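Long-range contacts in glycoside Hydrolase (Bacteroides uniformis, PDB 5T9X), which is a family 16 glycoside hydrolase of a gut bacterium that probably cleaves agarose-type red-algal polysaccharides: residues 120-125 against 301-306; 167-172 against 328-333; 176-181 against 192-197; 210-215 against 246-251. All blocks are in the same frame, centred on the assembly; numbering follows the deposited sequence.

Interactions 1, 2 and 3 form a run across the protein core, with centres about 10 Å apart for each pair. L120 and I122 of interaction 1 bond through their backbone to V331 and F329 of interaction 2, and 298-304 is a sheet neighbour of strand 176-182 in interaction 3. E194, on the probable active-site strand of interaction 3, bonds to Q306 of interaction 1. Interaction 4 lies further out, its centre about 11 Å from those of interactions 2 and 3, which it meets through R248, F251 and P212. The sodium ion belongs to interaction 2; its nearest approach to the V179 side chain of interaction 3 is about 13 Å.

Interaction 1. Residues 120-125 against 301-306; sequences LRIETS and INMEDQ
The interior between the two stacked sheets of the fold is filled here where L120 and I122 of one sheet, and T124 of the loop that follows, meet I301 and M303 of the other. Strands 120-122 and 301-304 run 8.1 Å apart with N-to-C directions only 19° from parallel, and no hydrogen bond joins them. L120 and I301 reach toward each other tip to tip, CD2 of L120 lying 3.6 Å from CD1 of I301. The two branches of I122 part against the opposing strand: its CD1 comes to 3.6 Å from the CA of N302, while its CG2 slides past the M303 chain, 3.9 Å from CG of M303. This face-to-face packing is that of a beta sandwich, the jelly-roll fold of family 16 glycosidases. The M303 chain bends at its last torsion (chi3 79°), and its sulfur sits 3.5 Å from the backbone O of I122, with CE turned toward T124 OG1 and packed on A171. T124 OG1, 3.5 Å from SD of M303, is also hydrogen-bonded to T149 OG1, so this buried hydroxyl has a polar mate. On the other face of the 301-304 strand, N302 ND2 donates to E304 OE2 at 3.2 Å, and Q306 NE2 reaches E304 OE1 at 3.1 Å with a nearly straight N-H (167°).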
# COMPACT_ATOMS: atom_id res chain seq x y z
N LEU A 120 8.40 -10.37 -3.13
CA LEU A 120 8.72 -9.54 -1.98
C LEU A 120 7.88 -10.07 -0.82
O LEU A 120 6.69 -10.31 -0.98
CB LEU A 120 8.34 -8.10 -2.27
CG LEU A 120 8.52 -7.12 -1.13
CD1 LEU A 120 9.98 -7.06 -0.71
CD2 LEU A 120 8.01 -5.76 -1.56
N ARG A 121 8.52 -10.28 0.31
CA ARG A 121 7.87 -10.88 1.47
C ARG A 121 8.09 -9.96 2.67
O ARG A 121 9.23 -9.58 2.96
CB ARG A 121 8.45 -12.27 1.75
CG ARG A 121 8.50 -13.23 0.56
CD ARG A 121 9.28 -14.52 0.88
NE ARG A 121 8.70 -15.13 2.07
CZ ARG A 121 7.69 -16.00 2.08
NH1 ARG A 121 7.14 -16.48 0.94
NH2 ARG A 121 7.23 -16.41 3.28
N ILE A 122 7.00 -9.60 3.34
CA ILE A 122 7.08 -8.80 4.54
C ILE A 122 6.50 -9.60 5.67
O ILE A 122 5.33 -9.91 5.64
CB ILE A 122 6.30 -7.49 4.39
CG1 ILE A 122 6.85 -6.73 3.20
CG2 ILE A 122 6.39 -6.63 5.66
CD1 ILE A 122 6.22 -5.38 3.03
N GLU A 123 7.31 -9.94 6.68
CA GLU A 123 6.82 -10.72 7.82
C GLU A 123 6.44 -9.87 9.04
O GLU A 123 6.78 -8.70 9.14
CB GLU A 123 7.77 -11.89 8.18
CG GLU A 123 9.18 -11.61 8.72
CD GLU A 123 9.81 -12.84 9.42
OE1 GLU A 123 9.45 -14.00 9.06
OE2 GLU A 123 10.66 -12.67 10.34
N THR A 124 5.72 -10.49 9.96
CA THR A 124 5.35 -9.91 11.23
C THR A 124 5.69 -10.86 12.39
O THR A 124 5.38 -12.03 12.33
CB THR A 124 3.86 -9.63 11.23
OG1 THR A 124 3.59 -8.77 10.13
CG2 THR A 124 3.41 -8.95 12.50
N SER A 125 6.31 -10.34 13.43
CA SER A 125 6.63 -11.12 14.61
C SER A 125 6.50 -10.23 15.82
O SER A 125 6.31 -9.04 15.69
CB SER A 125 8.04 -11.69 14.52
OG SER A 125 9.04 -10.70 14.74
N ILE A 301 5.77 -0.01 0.19
CA ILE A 301 5.10 -1.27 0.38
C ILE A 301 5.38 -1.63 1.83
O ILE A 301 6.56 -1.68 2.22
CB ILE A 301 5.69 -2.36 -0.55
CG1 ILE A 301 5.64 -1.91 -2.01
CG2 ILE A 301 4.93 -3.67 -0.39
CD1 ILE A 301 6.39 -2.82 -2.97
N ASN A 302 4.34 -1.90 2.62
CA ASN A 302 4.59 -2.32 4.00
C ASN A 302 3.47 -3.11 4.64
O ASN A 302 2.42 -3.34 4.04
CB ASN A 302 4.90 -1.07 4.84
CG ASN A 302 3.70 -0.15 5.06
OD1 ASN A 302 2.56 -0.57 5.03
ND2 ASN A 302 3.97 1.10 5.38
N MET A 303 3.69 -3.52 5.89
CA MET A 303 2.57 -3.77 6.79
C MET A 303 2.59 -2.82 7.99
O MET A 303 3.63 -2.30 8.37
CB MET A 303 2.54 -5.21 7.25
CG MET A 303 2.51 -6.27 6.15
SD MET A 303 2.67 -7.97 6.84
CE MET A 303 0.99 -8.21 7.37
N GLU A 304 1.41 -2.60 8.57
CA GLU A 304 1.22 -1.70 9.70
C GLU A 304 0.26 -2.35 10.70
O GLU A 304 -0.76 -2.89 10.32
CB GLU A 304 0.62 -0.36 9.24
CG GLU A 304 1.52 0.48 8.35
CD GLU A 304 0.89 1.77 7.80
OE1 GLU A 304 -0.29 2.10 8.12
OE2 GLU A 304 1.60 2.48 7.01
N ASP A 305 0.61 -2.29 11.98
CA ASP A 305 -0.35 -2.48 13.07
C ASP A 305 -0.88 -1.10 13.43
O ASP A 305 -0.29 -0.39 14.25
CB ASP A 305 0.34 -3.09 14.29
CG ASP A 305 -0.62 -3.68 15.27
OD1 ASP A 305 -1.86 -3.50 15.11
OD2 ASP A 305 -0.11 -4.36 16.19
N GLN A 306 -1.97 -0.71 12.77
CA GLN A 306 -2.41 0.68 12.79
C GLN A 306 -3.03 1.05 14.12
O GLN A 306 -3.75 0.24 14.69
CB GLN A 306 -3.40 0.93 11.67
CG GLN A 306 -2.75 0.96 10.30
CD GLN A 306 -3.75 1.02 9.17
OE1 GLN A 306 -4.94 0.75 9.36
NE2 GLN A 306 -3.28 1.36 7.98

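Interaction 2. Residues 167-172 against 328-333; sequences YAKIAN and TFLVDW. With NA (sodium ion), chain D.
A classic beta bulge beside a sodium site brings D332 and W333 together opposite Y167, in the antiparallel pairing of strands 167-169 and 329-333. Both bulge residues bond to the backbone of Y167: its N donates to W333 O at 2.9 Å, and its O receives D332 N, also at 2.9 Å. Further along, K169 N bonds to L330 O. The side chains of Y167 and W333 then meet obliquely. CB of Y167 sits over the W333 ring face, 3.4 Å from the centroid of the six-membered ring; the two aromatic systems are near parallel but slid apart, with 21° between the tyrosine ring and the five-membered ring. W333 takes the crowded position between backbone N and carbonyl carbon (chi1 48°), which folds the indole beneath that CB. Replacing W333 by an alanine would probably leave one side of Y167 without its packing surface and W52 without its edge-to-face partner. At the other end, CD1 of F329 brings the ring edge to the K169 backbone O at 3.3 Å, and A168 CB lies near the same ring. D332 holds the sodium ion in a chelate, through OD1 at 2.2 Å and its backbone O at 2.4 Å; E51, D75, N77 and G118 also bind the ion. Its OD2 meets the tyrosine ring edge, 3.4 Å from CD2 of Y167, so the carboxylate's charge is likely to be shared between the cation and the weakly positive aromatic rim.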
# COMPACT_ATOMS: atom_id res chain seq x y z
N TYR A 167 0.71 -6.82 -7.98
CA TYR A 167 0.10 -8.14 -7.96
C TYR A 167 0.49 -8.72 -6.60
O TYR A 167 1.69 -8.98 -6.33
CB TYR A 167 0.66 -9.01 -9.10
CG TYR A 167 -0.09 -10.28 -9.41
CD1 TYR A 167 -1.47 -10.26 -9.57
CD2 TYR A 167 0.58 -11.49 -9.64
CE1 TYR A 167 -2.17 -11.40 -9.91
CE2 TYR A 167 -0.12 -12.65 -9.97
CZ TYR A 167 -1.50 -12.59 -10.11
OH TYR A 167 -2.27 -13.68 -10.43
N ALA A 168 -0.51 -8.87 -5.74
CA ALA A 168 -0.25 -9.05 -4.33
C ALA A 168 -1.28 -9.94 -3.67
O ALA A 168 -2.46 -10.00 -4.07
CB ALA A 168 -0.27 -7.70 -3.66
N LYS A 169 -0.83 -10.59 -2.61
CA LYS A 169 -1.68 -11.43 -1.80
C LYS A 169 -1.73 -10.85 -0.40
O LYS A 169 -0.78 -10.95 0.38
CB LYS A 169 -1.14 -12.85 -1.79
CG LYS A 169 -2.01 -13.85 -1.08
CD LYS A 169 -1.46 -15.25 -1.35
CE LYS A 169 -2.49 -16.34 -1.17
NZ LYS A 169 -2.79 -16.46 0.28
N ILE A 170 -2.87 -10.26 -0.08
CA ILE A 170 -3.07 -9.58 1.18
C ILE A 170 -2.92 -10.56 2.34
O ILE A 170 -3.42 -11.68 2.29
CB ILE A 170 -4.45 -8.91 1.18
CG1 ILE A 170 -4.43 -7.70 0.24
CG2 ILE A 170 -4.87 -8.50 2.58
CD1 ILE A 170 -5.78 -7.34 -0.30
N ALA A 171 -2.23 -10.12 3.39
CA ALA A 171 -1.95 -11.02 4.50
C ALA A 171 -3.24 -11.43 5.21
O ALA A 171 -4.12 -10.62 5.40
CB ALA A 171 -0.99 -10.37 5.48
N ASN A 172 -3.30 -12.70 5.62
CA ASN A 172 -4.41 -13.23 6.43
C ASN A 172 -4.16 -12.86 7.90
O ASN A 172 -3.87 -13.72 8.73
CB ASN A 172 -4.54 -14.73 6.22
CG ASN A 172 -5.76 -15.35 6.93
OD1 ASN A 172 -6.62 -14.68 7.51
ND2 ASN A 172 -5.80 -16.65 6.90
N THR A 328 2.42 -12.81 6.69
CA THR A 328 3.37 -12.43 5.67
C THR A 328 2.58 -11.83 4.49
O THR A 328 1.70 -12.48 3.95
CB THR A 328 4.20 -13.66 5.25
OG1 THR A 328 5.04 -14.05 6.34
CG2 THR A 328 5.08 -13.35 4.07
N PHE A 329 2.87 -10.59 4.14
CA PHE A 329 2.34 -9.94 2.92
C PHE A 329 3.29 -10.27 1.77
O PHE A 329 4.52 -10.18 1.95
CB PHE A 329 2.26 -8.43 3.16
CG PHE A 329 1.64 -7.64 2.05
CD1 PHE A 329 0.64 -8.14 1.25
CD2 PHE A 329 2.03 -6.31 1.86
CE1 PHE A 329 0.08 -7.38 0.24
CE2 PHE A 329 1.47 -5.53 0.87
CZ PHE A 329 0.49 -6.07 0.05
N LEU A 330 2.72 -10.67 0.63
CA LEU A 330 3.48 -11.13 -0.57
C LEU A 330 3.16 -10.25 -1.75
O LEU A 330 1.99 -10.03 -2.05
CB LEU A 330 3.08 -12.55 -0.97
CG LEU A 330 3.34 -13.65 0.06
CD1 LEU A 330 2.82 -15.02 -0.36
CD2 LEU A 330 4.83 -13.71 0.37
N VAL A 331 4.19 -9.75 -2.41
CA VAL A 331 4.02 -9.03 -3.65
C VAL A 331 4.89 -9.71 -4.67
O VAL A 331 6.12 -9.75 -4.55
CB VAL A 331 4.40 -7.56 -3.52
CG1 VAL A 331 4.39 -6.88 -4.88
CG2 VAL A 331 3.42 -6.86 -2.57
N ASP A 332 4.22 -10.22 -5.69
CA ASP A 332 4.83 -11.03 -6.74
C ASP A 332 5.52 -10.11 -7.71
O ASP A 332 6.60 -10.40 -8.19
CB ASP A 332 3.72 -11.82 -7.45
CG ASP A 332 4.22 -12.81 -8.51
OD1 ASP A 332 5.46 -12.97 -8.74
OD2 ASP A 332 3.32 -13.40 -9.15
N TRP A 333 4.85 -9.01 -8.02
CA TRP A 333 5.47 -7.96 -8.80
C TRP A 333 4.77 -6.62 -8.64
O TRP A 333 3.60 -6.53 -8.19
CB TRP A 333 5.51 -8.34 -10.30
CG TRP A 333 4.26 -8.85 -10.96
CD1 TRP A 333 4.03 -10.12 -11.30
CD2 TRP A 333 3.13 -8.10 -11.44
NE1 TRP A 333 2.83 -10.25 -11.94
CE2 TRP A 333 2.25 -9.02 -12.04
CE3 TRP A 333 2.76 -6.75 -11.40
CZ2 TRP A 333 1.04 -8.64 -12.60
CZ3 TRP A 333 1.56 -6.37 -11.96
CH2 TRP A 333 0.71 -7.31 -12.55
NA NA D . 7.53 -12.40 -9.14
O HOH W 1 -0.12 -12.98 1.94

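Interaction 3. Residues 176-181 against 192-197; sequences ASDVWM and IIEAYG
E194 lies beside D178 across the beta hairpin of strands 176-182 and 188-195, which probably lines the substrate cleft, as in other family 16 enzymes. Residues E189, D191 and E194 fit the E-x-D-x-x-E signature of bulged family 16 active-site strands, whose two glutamates serve as nucleophile and acid/base in relatives, so E189 and E194 probably do so here. The side chain of E194 runs out extended, with CG anti to the backbone N (chi1 177°). Its CB passes 3.5 Å from D178 OD1, and CG comes closer still, 3.3 Å from that same OD1. CD follows, and OE2 ends 3.9 Å from D178 OD1, the two side chains lying alongside each other and pointing the same way, with carboxylate planes 66° apart. At the tip, OE1 is hydrogen-bonded to H216 ND1 and OE2 to Q306 NE2, partners that fix the turn of the carboxylate. An imidazole, probably from the crystallisation liquor, lies about 3 Å away at the nearest atoms and may mark a pocket.

Beneath this acidic face the backbones pair closely. S177 N donates to A195 O at 2.9 Å, and A195 N returns a bond to S177 O. On the face away from the acids, V179 and I193 cross, CB to CB. The bulge places both I192 and I193 opposite V179, and these are the two residues separating D191 from E194 in the signature. The O of V179 consequently accepts two backbone bonds, from I192 N and from I193 N, each 3.0 Å long.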
# COMPACT_ATOMS: atom_id res chain seq x y z
N ALA A 176 -2.55 -4.35 8.63
CA ALA A 176 -2.76 -3.78 7.31
C ALA A 176 -1.68 -4.28 6.36
O ALA A 176 -0.52 -4.35 6.74
CB ALA A 176 -2.71 -2.27 7.39
N SER A 177 -2.09 -4.65 5.15
CA SER A 177 -1.18 -4.89 4.01
C SER A 177 -1.31 -3.69 3.06
O SER A 177 -2.44 -3.35 2.67
CB SER A 177 -1.56 -6.17 3.29
OG SER A 177 -1.59 -7.29 4.16
N ASP A 178 -0.20 -3.02 2.75
CA ASP A 178 -0.23 -1.71 2.08
C ASP A 178 0.74 -1.57 0.92
O ASP A 178 1.94 -1.88 1.05
CB ASP A 178 0.15 -0.57 3.05
CG ASP A 178 -0.78 -0.46 4.26
OD1 ASP A 178 -2.02 -0.30 4.10
OD2 ASP A 178 -0.25 -0.49 5.39
N VAL A 179 0.21 -1.01 -0.17
CA VAL A 179 1.01 -0.52 -1.30
C VAL A 179 0.56 0.90 -1.57
O VAL A 179 -0.62 1.11 -1.83
CB VAL A 179 0.82 -1.38 -2.56
CG1 VAL A 179 1.66 -0.86 -3.73
CG2 VAL A 179 1.21 -2.81 -2.26
N TRP A 180 1.47 1.87 -1.51
CA TRP A 180 1.08 3.30 -1.54
C TRP A 180 2.18 4.26 -1.92
O TRP A 180 3.34 3.89 -2.05
CB TRP A 180 0.43 3.72 -0.21
CG TRP A 180 1.26 3.50 1.01
CD1 TRP A 180 1.72 2.32 1.49
CD2 TRP A 180 1.69 4.51 1.94
NE1 TRP A 180 2.44 2.52 2.66
CE2 TRP A 180 2.42 3.85 2.97
CE3 TRP A 180 1.53 5.89 2.00
CZ2 TRP A 180 3.00 4.54 4.07
CZ3 TRP A 180 2.10 6.59 3.10
CH2 TRP A 180 2.83 5.91 4.11
N MET A 181 1.81 5.50 -2.15
CA MET A 181 2.72 6.49 -2.67
C MET A 181 2.61 7.71 -1.80
O MET A 181 1.53 8.08 -1.41
CB MET A 181 2.38 6.80 -4.13
CG MET A 181 2.35 5.55 -4.98
SD MET A 181 2.41 5.88 -6.74
CE MET A 181 0.77 6.46 -7.07
N ILE A 192 -2.82 2.73 -3.10
CA ILE A 192 -3.20 1.74 -4.09
C ILE A 192 -3.92 0.55 -3.43
O ILE A 192 -5.04 0.21 -3.78
CB ILE A 192 -1.97 1.32 -4.92
CG1 ILE A 192 -1.39 2.57 -5.59
CG2 ILE A 192 -2.38 0.31 -5.98
CD1 ILE A 192 -0.08 2.37 -6.30
N ILE A 193 -3.28 -0.04 -2.45
CA ILE A 193 -3.85 -1.08 -1.64
C ILE A 193 -3.71 -0.68 -0.19
O ILE A 193 -2.60 -0.44 0.30
CB ILE A 193 -3.12 -2.43 -1.82
CG1 ILE A 193 -3.18 -2.89 -3.29
CG2 ILE A 193 -3.78 -3.49 -0.94
CD1 ILE A 193 -2.49 -4.22 -3.59
N GLU A 194 -4.84 -0.62 0.51
CA GLU A 194 -4.85 -0.71 1.98
C GLU A 194 -5.94 -1.73 2.32
O GLU A 194 -7.08 -1.58 1.91
CB GLU A 194 -5.07 0.66 2.60
CG GLU A 194 -5.18 0.66 4.12
CD GLU A 194 -5.23 2.06 4.71
OE1 GLU A 194 -6.07 2.88 4.25
OE2 GLU A 194 -4.46 2.33 5.66
N ALA A 195 -5.55 -2.81 2.98
CA ALA A 195 -6.46 -3.93 3.22
C ALA A 195 -6.14 -4.68 4.50
O ALA A 195 -4.98 -4.72 4.94
CB ALA A 195 -6.46 -4.88 2.03
N TYR A 196 -7.18 -5.24 5.09
CA TYR A 196 -7.09 -6.09 6.29
C TYR A 196 -7.67 -7.44 5.89
O TYR A 196 -8.84 -7.52 5.50
CB TYR A 196 -7.89 -5.45 7.44
CG TYR A 196 -7.58 -3.99 7.56
CD1 TYR A 196 -6.48 -3.56 8.27
CD2 TYR A 196 -8.35 -3.04 6.91
CE1 TYR A 196 -6.15 -2.22 8.37
CE2 TYR A 196 -8.03 -1.70 7.00
CZ TYR A 196 -6.93 -1.29 7.74
OH TYR A 196 -6.58 0.05 7.84
N GLY A 197 -6.83 -8.47 5.92
CA GLY A 197 -7.24 -9.76 5.41
C GLY A 197 -7.85 -10.77 6.37
O GLY A 197 -8.44 -11.76 5.91
O HOH W 2 -3.58 -7.77 5.86

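Interaction 4. Residues 210-215 against 246-251; sequences YGPDRI and IWRNDF
I246 meets the type I turn of residues 211-214 just before the chain enters the short 3-10 segment 247-249. This contact joins two loops, one leading into strand 215-224 and the other into strand 252-260. The CA of I246 points its hydrogen at P212 O from 3.5 Å, CG2 lies against the proline ring, and CD1 touches D213 CB. W247 makes the largest single contribution. Its backbone N bonds to P212 O at 3.3 Å, and its indole, with CG beside the backbone N (chi1 -52°), swings over to the turn. There NE1 makes a weak hydrogen bond of 3.1 Å to D213 O, which approaches at the ring edge. I215 crosses the indole at about a right angle, its CG1 3.6 Å from the centroid of the five-membered ring and only 13° off the normal, with CD1 also over that face. An alanine in place of W247 would probably leave D213 O without this donor and I215 without the flat surface it rests on. R248 follows: its N donates to a water, 2.8 Å away, that itself donates to P212 O, while NH2 runs beside the proline and pairs with D199 in a salt bridge and with G197 O. Across the two loops the polar bonding thus falls on backbone carbonyls: P212 O takes both the W247 amide and a water, and D213 O the indole, so the turn is held by neutral donors, the charge of R248 being answered outside it.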
# COMPACT_ATOMS: atom_id res chain seq x y z
N TYR A 210 -14.13 -2.62 8.81
CA TYR A 210 -14.20 -3.13 7.44
C TYR A 210 -13.40 -4.44 7.34
O TYR A 210 -12.29 -4.56 7.90
CB TYR A 210 -13.73 -2.07 6.41
CG TYR A 210 -14.76 -0.96 6.12
CD1 TYR A 210 -15.92 -1.22 5.40
CD2 TYR A 210 -14.55 0.34 6.55
CE1 TYR A 210 -16.85 -0.21 5.11
CE2 TYR A 210 -15.47 1.35 6.27
CZ TYR A 210 -16.62 1.08 5.56
OH TYR A 210 -17.56 2.07 5.29
N GLY A 211 -13.99 -5.40 6.65
CA GLY A 211 -13.51 -6.79 6.65
C GLY A 211 -12.71 -7.21 5.43
O GLY A 211 -12.31 -6.37 4.62
N PRO A 212 -12.49 -8.52 5.28
CA PRO A 212 -11.62 -9.06 4.26
C PRO A 212 -12.23 -9.16 2.87
O PRO A 212 -11.58 -9.68 1.95
CB PRO A 212 -11.29 -10.46 4.81
CG PRO A 212 -12.53 -10.85 5.54
CD PRO A 212 -13.02 -9.58 6.17
N ASP A 213 -13.47 -8.70 2.72
CA ASP A 213 -14.10 -8.47 1.41
C ASP A 213 -13.85 -7.05 0.85
O ASP A 213 -14.38 -6.70 -0.23
CB ASP A 213 -15.61 -8.75 1.49
CG ASP A 213 -16.37 -7.77 2.40
OD1 ASP A 213 -15.81 -7.27 3.44
OD2 ASP A 213 -17.56 -7.52 2.11
N ARG A 214 -13.04 -6.24 1.55
CA ARG A 214 -12.79 -4.84 1.16
C ARG A 214 -11.34 -4.54 0.88
O ARG A 214 -10.42 -5.05 1.55
CB ARG A 214 -13.22 -3.84 2.24
CG ARG A 214 -14.65 -3.97 2.71
CD ARG A 214 -15.65 -3.23 1.86
NE ARG A 214 -16.97 -3.43 2.42
CZ ARG A 214 -18.00 -2.60 2.32
NH1 ARG A 214 -17.92 -1.45 1.65
NH2 ARG A 214 -19.16 -2.92 2.91
N ILE A 215 -11.16 -3.67 -0.10
CA ILE A 215 -9.89 -2.96 -0.31
C ILE A 215 -10.20 -1.47 -0.19
O ILE A 215 -11.15 -0.99 -0.79
CB ILE A 215 -9.31 -3.24 -1.70
CG1 ILE A 215 -9.24 -4.74 -1.97
CG2 ILE A 215 -7.91 -2.64 -1.82
CD1 ILE A 215 -9.00 -5.05 -3.43
N ILE A 246 -13.07 -12.53 -1.28
CA ILE A 246 -12.21 -12.43 -0.13
C ILE A 246 -10.79 -12.34 -0.66
O ILE A 246 -10.19 -13.37 -1.00
CB ILE A 246 -12.35 -13.69 0.78
CG1 ILE A 246 -13.84 -13.99 1.12
CG2 ILE A 246 -11.48 -13.58 2.04
CD1 ILE A 246 -14.64 -12.82 1.66
N TRP A 247 -10.23 -11.12 -0.68
CA TRP A 247 -8.98 -10.81 -1.39
C TRP A 247 -7.72 -11.56 -0.87
O TRP A 247 -6.84 -11.92 -1.65
CB TRP A 247 -8.75 -9.27 -1.41
CG TRP A 247 -9.96 -8.51 -1.94
CD1 TRP A 247 -10.89 -7.83 -1.20
CD2 TRP A 247 -10.40 -8.42 -3.31
NE1 TRP A 247 -11.86 -7.30 -2.02
CE2 TRP A 247 -11.59 -7.65 -3.31
CE3 TRP A 247 -9.89 -8.88 -4.52
CZ2 TRP A 247 -12.28 -7.35 -4.49
CZ3 TRP A 247 -10.57 -8.58 -5.69
CH2 TRP A 247 -11.75 -7.82 -5.66
N ARG A 248 -7.64 -11.75 0.45
CA ARG A 248 -6.70 -12.67 1.13
C ARG A 248 -6.40 -14.02 0.41
O ARG A 248 -5.29 -14.55 0.50
CB ARG A 248 -7.33 -12.99 2.50
CG ARG A 248 -6.89 -14.29 3.17
CD ARG A 248 -8.07 -15.10 3.66
NE ARG A 248 -8.70 -14.38 4.73
CZ ARG A 248 -9.86 -14.69 5.29
NH1 ARG A 248 -10.58 -15.72 4.89
NH2 ARG A 248 -10.29 -13.92 6.28
N ASN A 249 -7.40 -14.58 -0.23
CA ASN A 249 -7.30 -15.95 -0.74
C ASN A 249 -6.46 -16.12 -1.98
O ASN A 249 -6.14 -17.23 -2.33
CB ASN A 249 -8.70 -16.54 -0.99
CG ASN A 249 -9.47 -16.77 0.31
OD1 ASN A 249 -8.90 -16.88 1.39
ND2 ASN A 249 -10.78 -16.84 0.20
N ASP A 250 -6.11 -15.05 -2.67
CA ASP A 250 -5.29 -15.18 -3.84
C ASP A 250 -4.50 -13.89 -4.14
O ASP A 250 -4.65 -12.89 -3.44
CB ASP A 250 -6.17 -15.56 -5.03
CG ASP A 250 -5.51 -16.61 -5.93
OD1 ASP A 250 -4.29 -16.47 -6.28
OD2 ASP A 250 -6.23 -17.57 -6.26
N PHE A 251 -3.63 -13.98 -5.16
CA PHE A 251 -2.99 -12.82 -5.78
C PHE A 251 -4.02 -12.05 -6.61
O PHE A 251 -4.87 -12.64 -7.27
CB PHE A 251 -1.77 -13.22 -6.62
CG PHE A 251 -0.60 -13.64 -5.79
CD1 PHE A 251 0.34 -12.70 -5.36
CD2 PHE A 251 -0.47 -14.97 -5.36
CE1 PHE A 251 1.43 -13.07 -4.56
CE2 PHE A 251 0.60 -15.35 -4.54
CZ PHE A 251 1.56 -14.40 -4.15
O HOH W 3 -8.80 -10.01 2.30